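Local coordinates for monovalent Na+/H+ antiporter subunit A (Dietzia sp. DQ12-45-1b, PDB 7D3U), which probably works as an antiporter subunit within a bacterial Mrp complex, helping to exchange sodium ions for protons across the cell membrane, at residues Leu120-Phe128 with Met174-Ser184; Val409-Ala417 with Met508-Leu519. One frame throughout, in Å; residues are numbered along the deposited sequence.

Contact 1. Residues Leu120-Phe128 with Met174-Ser184; sequences LADDVVVLF and MVVRTGTTVLS. With LMT (dodecyl-beta-D-maltoside), chain C.
Asp122 and the start of the helical turn at Leu183-Ser184 form the polar core of this contact. The carbonyl oxygen of Asp122 accepts from Leu183 N, and its carboxylate from the Ser184 hydroxyl, both modelled so short that their lengths are doubtful. Ser184 N adds a weak bond to Asp122 OD1 (3.1 Å). The next residue, Asp123, caps helix 124-142, its OD1 taking Val125 N at 3.1 Å from above the carboxylate plane.

The tight part is apolar. With CG1 between the backbone N and the carbonyl carbon (chi1 70°), Val124 divides its branches: CG1 lies 4.0 Å from Val175 CG2, and CG2 lies 3.8 Å from Met174 CE. Leu183 turns inward as well; its CD2 meets Leu127 CD1, the two side chains crossing at about a right angle. The packing fades toward exposed Gly179, and beside this turn Arg177 CD lies 3.3 Å from dodecyl maltoside O6B.

Around the contact, Asp122 OD2 forms a salt bridge with Arg66 of strand 63-68, Asp123 and Val182 touch the same strand, and Phe389 and Ile397 of the neighbouring subunit D pack on Val125 and Val175.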
loop_
_atom_site.group_PDB
_atom_site.type_symbol
_atom_site.label_atom_id
_atom_site.label_comp_id
_atom_site.label_asym_id
_atom_site.label_seq_id
_atom_site.Cartn_x
_atom_site.Cartn_y
_atom_site.Cartn_z
ATOM N N LEU B 120 -35.935 23.055 10.526
ATOM C CA LEU B 120 -36.176 22.561 11.882
ATOM C C LEU B 120 -34.895 22.038 12.514
ATOM O O LEU B 120 -34.840 20.902 12.976
ATOM C CB LEU B 120 -37.246 21.479 11.864
ATOM C CG LEU B 120 -38.663 21.930 11.539
ATOM C CD1 LEU B 120 -39.620 20.773 11.699
ATOM C CD2 LEU B 120 -39.047 23.071 12.449
ATOM N N ALA B 121 -33.844 22.850 12.548
ATOM C CA ALA B 121 -32.547 22.417 13.047
ATOM C C ALA B 121 -32.096 23.353 14.155
ATOM O O ALA B 121 -31.808 24.527 13.902
ATOM C CB ALA B 121 -31.512 22.378 11.924
ATOM N N ASP B 122 -32.038 22.833 15.380
ATOM C CA ASP B 122 -31.470 23.570 16.497
ATOM C C ASP B 122 -30.032 23.174 16.791
ATOM O O ASP B 122 -29.341 23.898 17.513
ATOM C CB ASP B 122 -32.311 23.366 17.760
ATOM C CG ASP B 122 -32.155 24.499 18.748
ATOM O OD1 ASP B 122 -31.709 25.588 18.335
ATOM O OD2 ASP B 122 -32.478 24.302 19.937
ATOM N N ASP B 123 -29.580 22.043 16.265
ATOM C CA ASP B 123 -28.180 21.662 16.327
ATOM C C ASP B 123 -27.497 22.057 15.027
ATOM O O ASP B 123 -28.065 21.901 13.944
ATOM C CB ASP B 123 -28.040 20.159 16.565
ATOM C CG ASP B 123 -26.602 19.730 16.733
ATOM O OD1 ASP B 123 -25.715 20.605 16.684
ATOM O OD2 ASP B 123 -26.357 18.521 16.919
ATOM N N VAL B 124 -26.278 22.582 15.138
ATOM C CA VAL B 124 -25.589 23.050 13.943
ATOM C C VAL B 124 -25.132 21.873 13.088
ATOM O O VAL B 124 -25.086 21.970 11.852
ATOM C CB VAL B 124 -24.421 23.975 14.335
ATOM C CG1 VAL B 124 -23.307 23.192 15.009
ATOM C CG2 VAL B 124 -23.911 24.730 13.123
ATOM N N VAL B 125 -24.825 20.735 13.714
ATOM C CA VAL B 125 -24.363 19.582 12.954
ATOM C C VAL B 125 -25.508 18.971 12.157
ATOM O O VAL B 125 -25.342 18.617 10.985
ATOM C CB VAL B 125 -23.705 18.555 13.891
ATOM C CG1 VAL B 125 -23.590 17.207 13.204
ATOM C CG2 VAL B 125 -22.339 19.054 14.322
ATOM N N VAL B 126 -26.692 18.854 12.763
ATOM C CA VAL B 126 -27.833 18.357 12.001
ATOM C C VAL B 126 -28.253 19.377 10.951
ATOM O O VAL B 126 -28.795 19.012 9.900
ATOM C CB VAL B 126 -28.998 17.983 12.935
ATOM C CG1 VAL B 126 -29.695 19.219 13.460
ATOM C CG2 VAL B 126 -29.980 17.094 12.209
ATOM N N LEU B 127 -27.985 20.661 11.194
ATOM C CA LEU B 127 -28.223 21.672 10.170
ATOM C C LEU B 127 -27.342 21.424 8.954
ATOM O O LEU B 127 -27.817 21.454 7.813
ATOM C CB LEU B 127 -27.975 23.065 10.744
ATOM C CG LEU B 127 -28.362 24.244 9.857
ATOM C CD1 LEU B 127 -28.839 25.408 10.701
ATOM C CD2 LEU B 127 -27.184 24.658 9.003
ATOM N N PHE B 128 -26.054 21.157 9.181
ATOM C CA PHE B 128 -25.162 20.822 8.074
ATOM C C PHE B 128 -25.578 19.518 7.400
ATOM O O PHE B 128 -25.459 19.371 6.173
ATOM C CB PHE B 128 -23.725 20.729 8.584
ATOM C CG PHE B 128 -22.801 20.014 7.651
ATOM C CD1 PHE B 128 -22.380 20.613 6.481
ATOM C CD2 PHE B 128 -22.361 18.736 7.940
ATOM C CE1 PHE B 128 -21.529 19.956 5.623
ATOM C CE2 PHE B 128 -21.513 18.073 7.081
ATOM C CZ PHE B 128 -21.100 18.682 5.919
ATOM N N MET B 174 -17.548 27.101 15.629
ATOM C CA MET B 174 -18.479 27.472 16.687
ATOM C C MET B 174 -18.585 26.385 17.748
ATOM O O MET B 174 -18.899 26.680 18.905
ATOM C CB MET B 174 -19.852 27.772 16.089
ATOM C CG MET B 174 -19.881 29.020 15.231
ATOM S SD MET B 174 -21.509 29.342 14.533
ATOM C CE MET B 174 -21.787 27.828 13.622
ATOM N N VAL B 175 -18.325 25.131 17.379
ATOM C CA VAL B 175 -18.373 24.051 18.360
ATOM C C VAL B 175 -17.138 24.080 19.250
ATOM O O VAL B 175 -17.235 23.930 20.473
ATOM C CB VAL B 175 -18.529 22.695 17.651
ATOM C CG1 VAL B 175 -18.151 21.561 18.587
ATOM C CG2 VAL B 175 -19.951 22.523 17.152
ATOM N N VAL B 176 -15.957 24.276 18.658
ATOM C CA VAL B 176 -14.741 24.280 19.465
ATOM C C VAL B 176 -14.633 25.561 20.281
ATOM O O VAL B 176 -14.003 25.570 21.345
ATOM C CB VAL B 176 -13.497 24.067 18.587
ATOM C CG1 VAL B 176 -13.606 22.762 17.825
ATOM C CG2 VAL B 176 -13.305 25.231 17.636
ATOM N N ARG B 177 -15.231 26.657 19.815
ATOM C CA ARG B 177 -15.160 27.902 20.571
ATOM C C ARG B 177 -16.185 27.927 21.698
ATOM O O ARG B 177 -15.828 28.031 22.876
ATOM C CB ARG B 177 -15.357 29.100 19.643
ATOM C CG ARG B 177 -15.309 30.430 20.366
ATOM C CD ARG B 177 -13.879 30.910 20.518
ATOM N NE ARG B 177 -13.799 32.201 21.191
ATOM C CZ ARG B 177 -12.851 33.102 20.962
ATOM N NH1 ARG B 177 -11.900 32.856 20.072
ATOM N NH2 ARG B 177 -12.852 34.250 21.623
ATOM N N THR B 178 -17.468 27.838 21.356
ATOM C CA THR B 178 -18.530 27.921 22.350
ATOM C C THR B 178 -18.727 26.628 23.130
ATOM O O THR B 178 -19.562 26.598 24.040
ATOM C CB THR B 178 -19.848 28.315 21.682
ATOM O OG1 THR B 178 -20.470 27.149 21.131
ATOM C CG2 THR B 178 -19.602 29.327 20.576
ATOM N N GLY B 179 -17.996 25.567 22.799
ATOM C CA GLY B 179 -18.045 24.336 23.557
ATOM C C GLY B 179 -19.337 23.554 23.473
ATOM O O GLY B 179 -19.434 22.493 24.099
ATOM N N THR B 180 -20.331 24.032 22.729
ATOM C CA THR B 180 -21.615 23.357 22.633
ATOM C C THR B 180 -22.105 23.397 21.195
ATOM O O THR B 180 -21.775 24.311 20.436
ATOM C CB THR B 180 -22.665 23.995 23.547
ATOM O OG1 THR B 180 -23.947 23.412 23.284
ATOM C CG2 THR B 180 -22.738 25.494 23.304
ATOM N N THR B 181 -22.900 22.396 20.827
ATOM C CA THR B 181 -23.496 22.318 19.497
ATOM C C THR B 181 -25.002 22.501 19.655
ATOM O O THR B 181 -25.771 21.540 19.649
ATOM C CB THR B 181 -23.161 20.984 18.827
ATOM O OG1 THR B 181 -23.652 19.911 19.637
ATOM C CG2 THR B 181 -21.660 20.828 18.677
ATOM N N VAL B 182 -25.420 23.761 19.777
ATOM C CA VAL B 182 -26.827 24.149 19.837
ATOM C C VAL B 182 -26.943 25.508 19.164
ATOM O O VAL B 182 -26.292 26.471 19.581
ATOM C CB VAL B 182 -27.374 24.219 21.278
ATOM C CG1 VAL B 182 -28.879 24.392 21.253
ATOM C CG2 VAL B 182 -27.017 22.986 22.090
ATOM N N LEU B 183 -27.772 25.604 18.125
ATOM C CA LEU B 183 -27.885 26.869 17.406
ATOM C C LEU B 183 -28.509 27.950 18.280
ATOM O O LEU B 183 -28.157 29.128 18.164
ATOM C CB LEU B 183 -28.695 26.679 16.126
ATOM C CG LEU B 183 -28.191 27.439 14.902
ATOM C CD1 LEU B 183 -26.678 27.408 14.848
ATOM C CD2 LEU B 183 -28.782 26.849 13.638
ATOM N N SER B 184 -29.431 27.569 19.166
ATOM C CA SER B 184 -30.045 28.549 20.052
ATOM C C SER B 184 -29.090 29.030 21.134
ATOM O O SER B 184 -29.328 30.087 21.726
ATOM C CB SER B 184 -31.305 27.969 20.693
ATOM O OG SER B 184 -32.149 27.381 19.718
HETATM C C1B LMT C . -8.990 30.313 16.731
HETATM C C2B LMT C . -7.858 29.784 17.623
HETATM C C3B LMT C . -8.026 28.272 17.857
HETATM C C4B LMT C . -9.492 27.945 18.217
HETATM C C5B LMT C . -10.385 28.446 17.068
HETATM C C6B LMT C . -11.592 29.184 17.632
HETATM O O1B LMT C . -8.428 31.119 15.751
HETATM O O2B LMT C . -6.685 30.041 16.966
HETATM O O3B LMT C . -7.141 27.805 18.793
HETATM O "O4'" LMT C . -9.664 26.591 18.372
HETATM O O5B LMT C . -9.692 29.256 16.151
HETATM O O6B LMT C . -11.384 29.495 18.951
HETATM C "C1'" LMT C . -8.085 32.678 12.315
HETATM C "C2'" LMT C . -8.559 33.777 13.298
HETATM C "C3'" LMT C . -8.557 33.274 14.766
HETATM C "C4'" LMT C . -9.285 31.929 14.982
HETATM C "C5'" LMT C . -9.472 31.207 13.622
HETATM C "C6'" LMT C . -10.808 31.390 12.925
HETATM O "O1'" LMT C . -8.673 32.826 11.090
HETATM O "O2'" LMT C . -7.693 34.836 13.200
HETATM O "O3'" LMT C . -9.111 34.218 15.585
HETATM O "O5'" LMT C . -8.357 31.348 12.761
HETATM O "O6'" LMT C . -11.004 30.255 12.196
HETATM C C1 LMT C . -8.191 31.945 10.102
HETATM C C2 LMT C . -9.413 31.249 9.585
HETATM C C3 LMT C . -9.200 29.962 8.859
HETATM C C4 LMT C . -10.259 29.005 9.335
HETATM C C5 LMT C . -10.355 27.831 8.423
HETATM C C6 LMT C . -10.773 28.223 7.046
HETATM C C7 LMT C . -11.165 26.998 6.274
HETATM C C8 LMT C . -11.824 27.409 5.006
HETATM C C9 LMT C . -12.430 26.278 4.245
HETATM C C10 LMT C . -12.669 26.755 2.843
HETATM C C11 LMT C . -13.325 25.698 2.014
HETATM C C12 LMT C . -13.505 26.131 0.599
#

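Contact 2. Residues Val409-Ala417 with Met508-Leu519; sequences VFAATFTFA and MSMIVITLGIVL
Phe416 holds CG anti to its backbone N (chi1 175°), which carries the ring across to Gly516 and Ile517. Thr413 is set in the same sense: CG2 lies anti to the backbone N and reaches the facing helix, while OG1 turns back to Val409 O of its own helix, in a bond modelled too short for its length to be trusted.

The ring of Phe416 lies against the Gly516 backbone, CD2 3.4 Å from Gly516 CA, and its CE2 comes to 3.6 Å from Ile517 CG1. Because Gly516 has no side chain, the ring can settle against the main chain, where a CB would collide with CD2. Cutting Phe416 back to alanine removes the ring and is likely to open a gap beside Gly516 and leave Ile517 CG1 without its aromatic partner.

Thr413 acts as a knob among Val512, Leu515, Gly516 and Leu519, with CG2 3.5 Å from Leu515 CB. Toward one end, Val409 reaches Met508 CE through CG2 and, through CG1, meets Ile511 CG2 at 3.7 Å, while Val512 CG2 packs on Ala412 CB (3.6 Å). Toward the other, Leu519 splits its methyl groups: CD1 approaches Phe414 CE1 at 3.6 Å, the two side chains crossing at about a right angle, and CD2 rests 3.8 Å from Ala417 CB. Ile511, Leu515 and Ile517 lie on the surface, whereas helix 261-284 packs on Phe414 and Leu519, and helices 288-308 and 379-391 on Ala412 and Thr415.

No hydrogen bond joins the two segments. Their axes approach to 8.1 Å at a crossing angle of -50°, and Thr413 and Gly516 are the residues with the nearest CA atoms. A close crossing at a glycine, here with the single knob Thr413 in a hole of the other helix, is a familiar way for membrane helices to pair, and it joins helix 504-520 to helix 402-423.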
loop_
_atom_site.group_PDB
_atom_site.type_symbol
_atom_site.label_atom_id
_atom_site.label_comp_id
_atom_site.label_asym_id
_atom_site.label_seq_id
_atom_site.Cartn_x
_atom_site.Cartn_y
_atom_site.Cartn_z
ATOM N N VAL B 409 -33.186 50.649 -6.717
ATOM C CA VAL B 409 -34.150 51.192 -7.667
ATOM C C VAL B 409 -33.757 50.818 -9.093
ATOM O O VAL B 409 -34.618 50.524 -9.927
ATOM C CB VAL B 409 -34.302 52.714 -7.477
ATOM C CG1 VAL B 409 -35.203 53.329 -8.526
ATOM C CG2 VAL B 409 -34.826 53.025 -6.092
ATOM N N PHE B 410 -32.455 50.770 -9.385
ATOM C CA PHE B 410 -32.007 50.288 -10.689
ATOM C C PHE B 410 -32.360 48.820 -10.868
ATOM O O PHE B 410 -32.879 48.408 -11.917
ATOM C CB PHE B 410 -30.499 50.492 -10.829
ATOM C CG PHE B 410 -30.117 51.772 -11.510
ATOM C CD1 PHE B 410 -30.063 52.962 -10.803
ATOM C CD2 PHE B 410 -29.794 51.782 -12.853
ATOM C CE1 PHE B 410 -29.704 54.139 -11.431
ATOM C CE2 PHE B 410 -29.433 52.954 -13.486
ATOM C CZ PHE B 410 -29.389 54.134 -12.774
ATOM N N ALA B 411 -32.076 48.012 -9.846
ATOM C CA ALA B 411 -32.367 46.585 -9.940
ATOM C C ALA B 411 -33.863 46.334 -10.101
ATOM O O ALA B 411 -34.273 45.464 -10.877
ATOM C CB ALA B 411 -31.820 45.858 -8.712
ATOM N N ALA B 412 -34.698 47.107 -9.403
ATOM C CA ALA B 412 -36.140 46.929 -9.527
ATOM C C ALA B 412 -36.662 47.452 -10.859
ATOM O O ALA B 412 -37.628 46.903 -11.399
ATOM C CB ALA B 412 -36.857 47.614 -8.366
ATOM N N THR B 413 -36.045 48.500 -11.406
ATOM C CA THR B 413 -36.376 48.919 -12.762
ATOM C C THR B 413 -36.133 47.788 -13.749
ATOM O O THR B 413 -37.003 47.456 -14.565
ATOM C CB THR B 413 -35.555 50.144 -13.152
ATOM O OG1 THR B 413 -35.433 51.021 -12.026
ATOM C CG2 THR B 413 -36.212 50.869 -14.297
ATOM N N PHE B 414 -34.951 47.179 -13.685
ATOM C CA PHE B 414 -34.659 46.080 -14.597
ATOM C C PHE B 414 -35.555 44.873 -14.334
ATOM O O PHE B 414 -35.897 44.141 -15.273
ATOM C CB PHE B 414 -33.184 45.698 -14.501
ATOM C CG PHE B 414 -32.256 46.729 -15.071
ATOM C CD1 PHE B 414 -32.428 47.195 -16.362
ATOM C CD2 PHE B 414 -31.212 47.234 -14.319
ATOM C CE1 PHE B 414 -31.576 48.143 -16.890
ATOM C CE2 PHE B 414 -30.358 48.184 -14.842
ATOM C CZ PHE B 414 -30.540 48.638 -16.128
ATOM N N THR B 415 -35.968 44.659 -13.081
ATOM C CA THR B 415 -36.828 43.513 -12.794
ATOM C C THR B 415 -38.238 43.741 -13.330
ATOM O O THR B 415 -38.863 42.812 -13.856
ATOM C CB THR B 415 -36.827 43.198 -11.291
ATOM O OG1 THR B 415 -37.501 41.956 -11.061
ATOM C CG2 THR B 415 -37.526 44.269 -10.475
ATOM N N PHE B 416 -38.734 44.980 -13.262
ATOM C CA PHE B 416 -40.004 45.291 -13.906
ATOM C C PHE B 416 -39.885 45.147 -15.415
ATOM O O PHE B 416 -40.805 44.649 -16.075
ATOM C CB PHE B 416 -40.464 46.700 -13.536
ATOM C CG PHE B 416 -41.708 47.142 -14.257
ATOM C CD1 PHE B 416 -42.958 46.845 -13.753
ATOM C CD2 PHE B 416 -41.625 47.854 -15.438
ATOM C CE1 PHE B 416 -44.099 47.245 -14.414
ATOM C CE2 PHE B 416 -42.762 48.260 -16.102
ATOM C CZ PHE B 416 -44.001 47.954 -15.588
ATOM N N ALA B 417 -38.749 45.568 -15.976
ATOM C CA ALA B 417 -38.530 45.421 -17.409
ATOM C C ALA B 417 -38.621 43.961 -17.834
ATOM O O ALA B 417 -39.354 43.619 -18.771
ATOM C CB ALA B 417 -37.175 46.010 -17.795
ATOM N N MET B 508 -39.694 55.673 -4.361
ATOM C CA MET B 508 -38.859 54.772 -5.139
ATOM C C MET B 508 -39.623 53.536 -5.595
ATOM O O MET B 508 -39.005 52.529 -5.956
ATOM C CB MET B 508 -37.616 54.368 -4.344
ATOM C CG MET B 508 -37.899 53.585 -3.083
ATOM S SD MET B 508 -36.565 53.738 -1.883
ATOM C CE MET B 508 -35.285 52.791 -2.696
ATOM N N SER B 509 -40.955 53.591 -5.574
ATOM C CA SER B 509 -41.795 52.579 -6.192
ATOM C C SER B 509 -42.698 53.139 -7.277
ATOM O O SER B 509 -43.187 52.366 -8.106
ATOM C CB SER B 509 -42.662 51.871 -5.140
ATOM O OG SER B 509 -43.354 50.779 -5.715
ATOM N N MET B 510 -42.942 54.451 -7.290
ATOM C CA MET B 510 -43.485 55.104 -8.471
ATOM C C MET B 510 -42.398 55.412 -9.488
ATOM O O MET B 510 -42.703 55.587 -10.671
ATOM C CB MET B 510 -44.204 56.398 -8.087
ATOM C CG MET B 510 -45.346 56.217 -7.106
ATOM S SD MET B 510 -45.895 57.771 -6.367
ATOM C CE MET B 510 -45.207 58.969 -7.505
ATOM N N ILE B 511 -41.141 55.479 -9.046
ATOM C CA ILE B 511 -40.023 55.654 -9.964
ATOM C C ILE B 511 -39.687 54.337 -10.648
ATOM O O ILE B 511 -39.357 54.311 -11.839
ATOM C CB ILE B 511 -38.810 56.232 -9.212
ATOM C CG1 ILE B 511 -38.951 57.747 -9.061
ATOM C CG2 ILE B 511 -37.516 55.890 -9.927
ATOM C CD1 ILE B 511 -37.706 58.426 -8.537
ATOM N N VAL B 512 -39.780 53.226 -9.915
ATOM C CA VAL B 512 -39.502 51.920 -10.505
ATOM C C VAL B 512 -40.463 51.638 -11.650
ATOM O O VAL B 512 -40.045 51.294 -12.758
ATOM C CB VAL B 512 -39.569 50.817 -9.433
ATOM C CG1 VAL B 512 -39.670 49.451 -10.088
ATOM C CG2 VAL B 512 -38.353 50.880 -8.542
ATOM N N ILE B 513 -41.766 51.784 -11.401
ATOM C CA ILE B 513 -42.759 51.503 -12.435
ATOM C C ILE B 513 -42.571 52.433 -13.627
ATOM O O ILE B 513 -42.620 52.000 -14.786
ATOM C CB ILE B 513 -44.180 51.611 -11.854
ATOM C CG1 ILE B 513 -44.383 50.578 -10.746
ATOM C CG2 ILE B 513 -45.218 51.430 -12.948
ATOM C CD1 ILE B 513 -45.788 50.542 -10.196
ATOM N N THR B 514 -42.340 53.720 -13.365
ATOM C CA THR B 514 -42.200 54.694 -14.442
ATOM C C THR B 514 -40.995 54.376 -15.319
ATOM O O THR B 514 -41.116 54.241 -16.544
ATOM C CB THR B 514 -42.082 56.102 -13.858
ATOM O OG1 THR B 514 -43.361 56.525 -13.367
ATOM C CG2 THR B 514 -41.602 57.081 -14.915
ATOM N N LEU B 515 -39.816 54.263 -14.704
ATOM C CA LEU B 515 -38.612 53.986 -15.478
ATOM C C LEU B 515 -38.657 52.606 -16.117
ATOM O O LEU B 515 -38.082 52.412 -17.189
ATOM C CB LEU B 515 -37.370 54.129 -14.601
ATOM C CG LEU B 515 -36.783 55.532 -14.443
ATOM C CD1 LEU B 515 -37.738 56.445 -13.692
ATOM C CD2 LEU B 515 -35.438 55.466 -13.742
ATOM N N GLY B 516 -39.363 51.649 -15.515
ATOM C CA GLY B 516 -39.467 50.338 -16.127
ATOM C C GLY B 516 -40.367 50.338 -17.347
ATOM O O GLY B 516 -40.091 49.646 -18.329
ATOM N N ILE B 517 -41.459 51.102 -17.301
ATOM C CA ILE B 517 -42.283 51.275 -18.493
ATOM C C ILE B 517 -41.481 51.973 -19.583
ATOM O O ILE B 517 -41.494 51.560 -20.752
ATOM C CB ILE B 517 -43.569 52.046 -18.148
ATOM C CG1 ILE B 517 -44.543 51.140 -17.395
ATOM C CG2 ILE B 517 -44.217 52.592 -19.407
ATOM C CD1 ILE B 517 -45.859 51.804 -17.060
ATOM N N VAL B 518 -40.757 53.032 -19.212
ATOM C CA VAL B 518 -39.890 53.727 -20.161
ATOM C C VAL B 518 -38.859 52.774 -20.749
ATOM O O VAL B 518 -38.501 52.881 -21.927
ATOM C CB VAL B 518 -39.226 54.935 -19.469
ATOM C CG1 VAL B 518 -37.937 55.328 -20.171
ATOM C CG2 VAL B 518 -40.190 56.109 -19.418
ATOM N N LEU B 519 -38.386 51.815 -19.954
ATOM C CA LEU B 519 -37.385 50.867 -20.427
ATOM C C LEU B 519 -37.998 49.850 -21.383
ATOM O O LEU B 519 -37.424 49.551 -22.436
ATOM C CB LEU B 519 -36.741 50.163 -19.233
ATOM C CG LEU B 519 -35.300 49.686 -19.383
ATOM C CD1 LEU B 519 -34.655 49.542 -18.020
ATOM C CD2 LEU B 519 -35.252 48.374 -20.134
#

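Taken together, the two contacts illustrate two ways of joining membrane segments in one chain. Contact 1 combines polar bonds at helix ends with a small apolar cluster, whereas contact 2 crosses two helices by packing, with no hydrogen bond between its segments. They follow one another in sequence, contact 1 closing before contact 2 opens. Their centres lie 42 Å apart and their nearest atoms about 28 Å, so neither touches the other. Contact 1 borders subunit D and bound dodecyl maltoside; contact 2 has no other protein chain against its two segments, and the side chain of Met508 is about 13 Å from a bound detergent molecule.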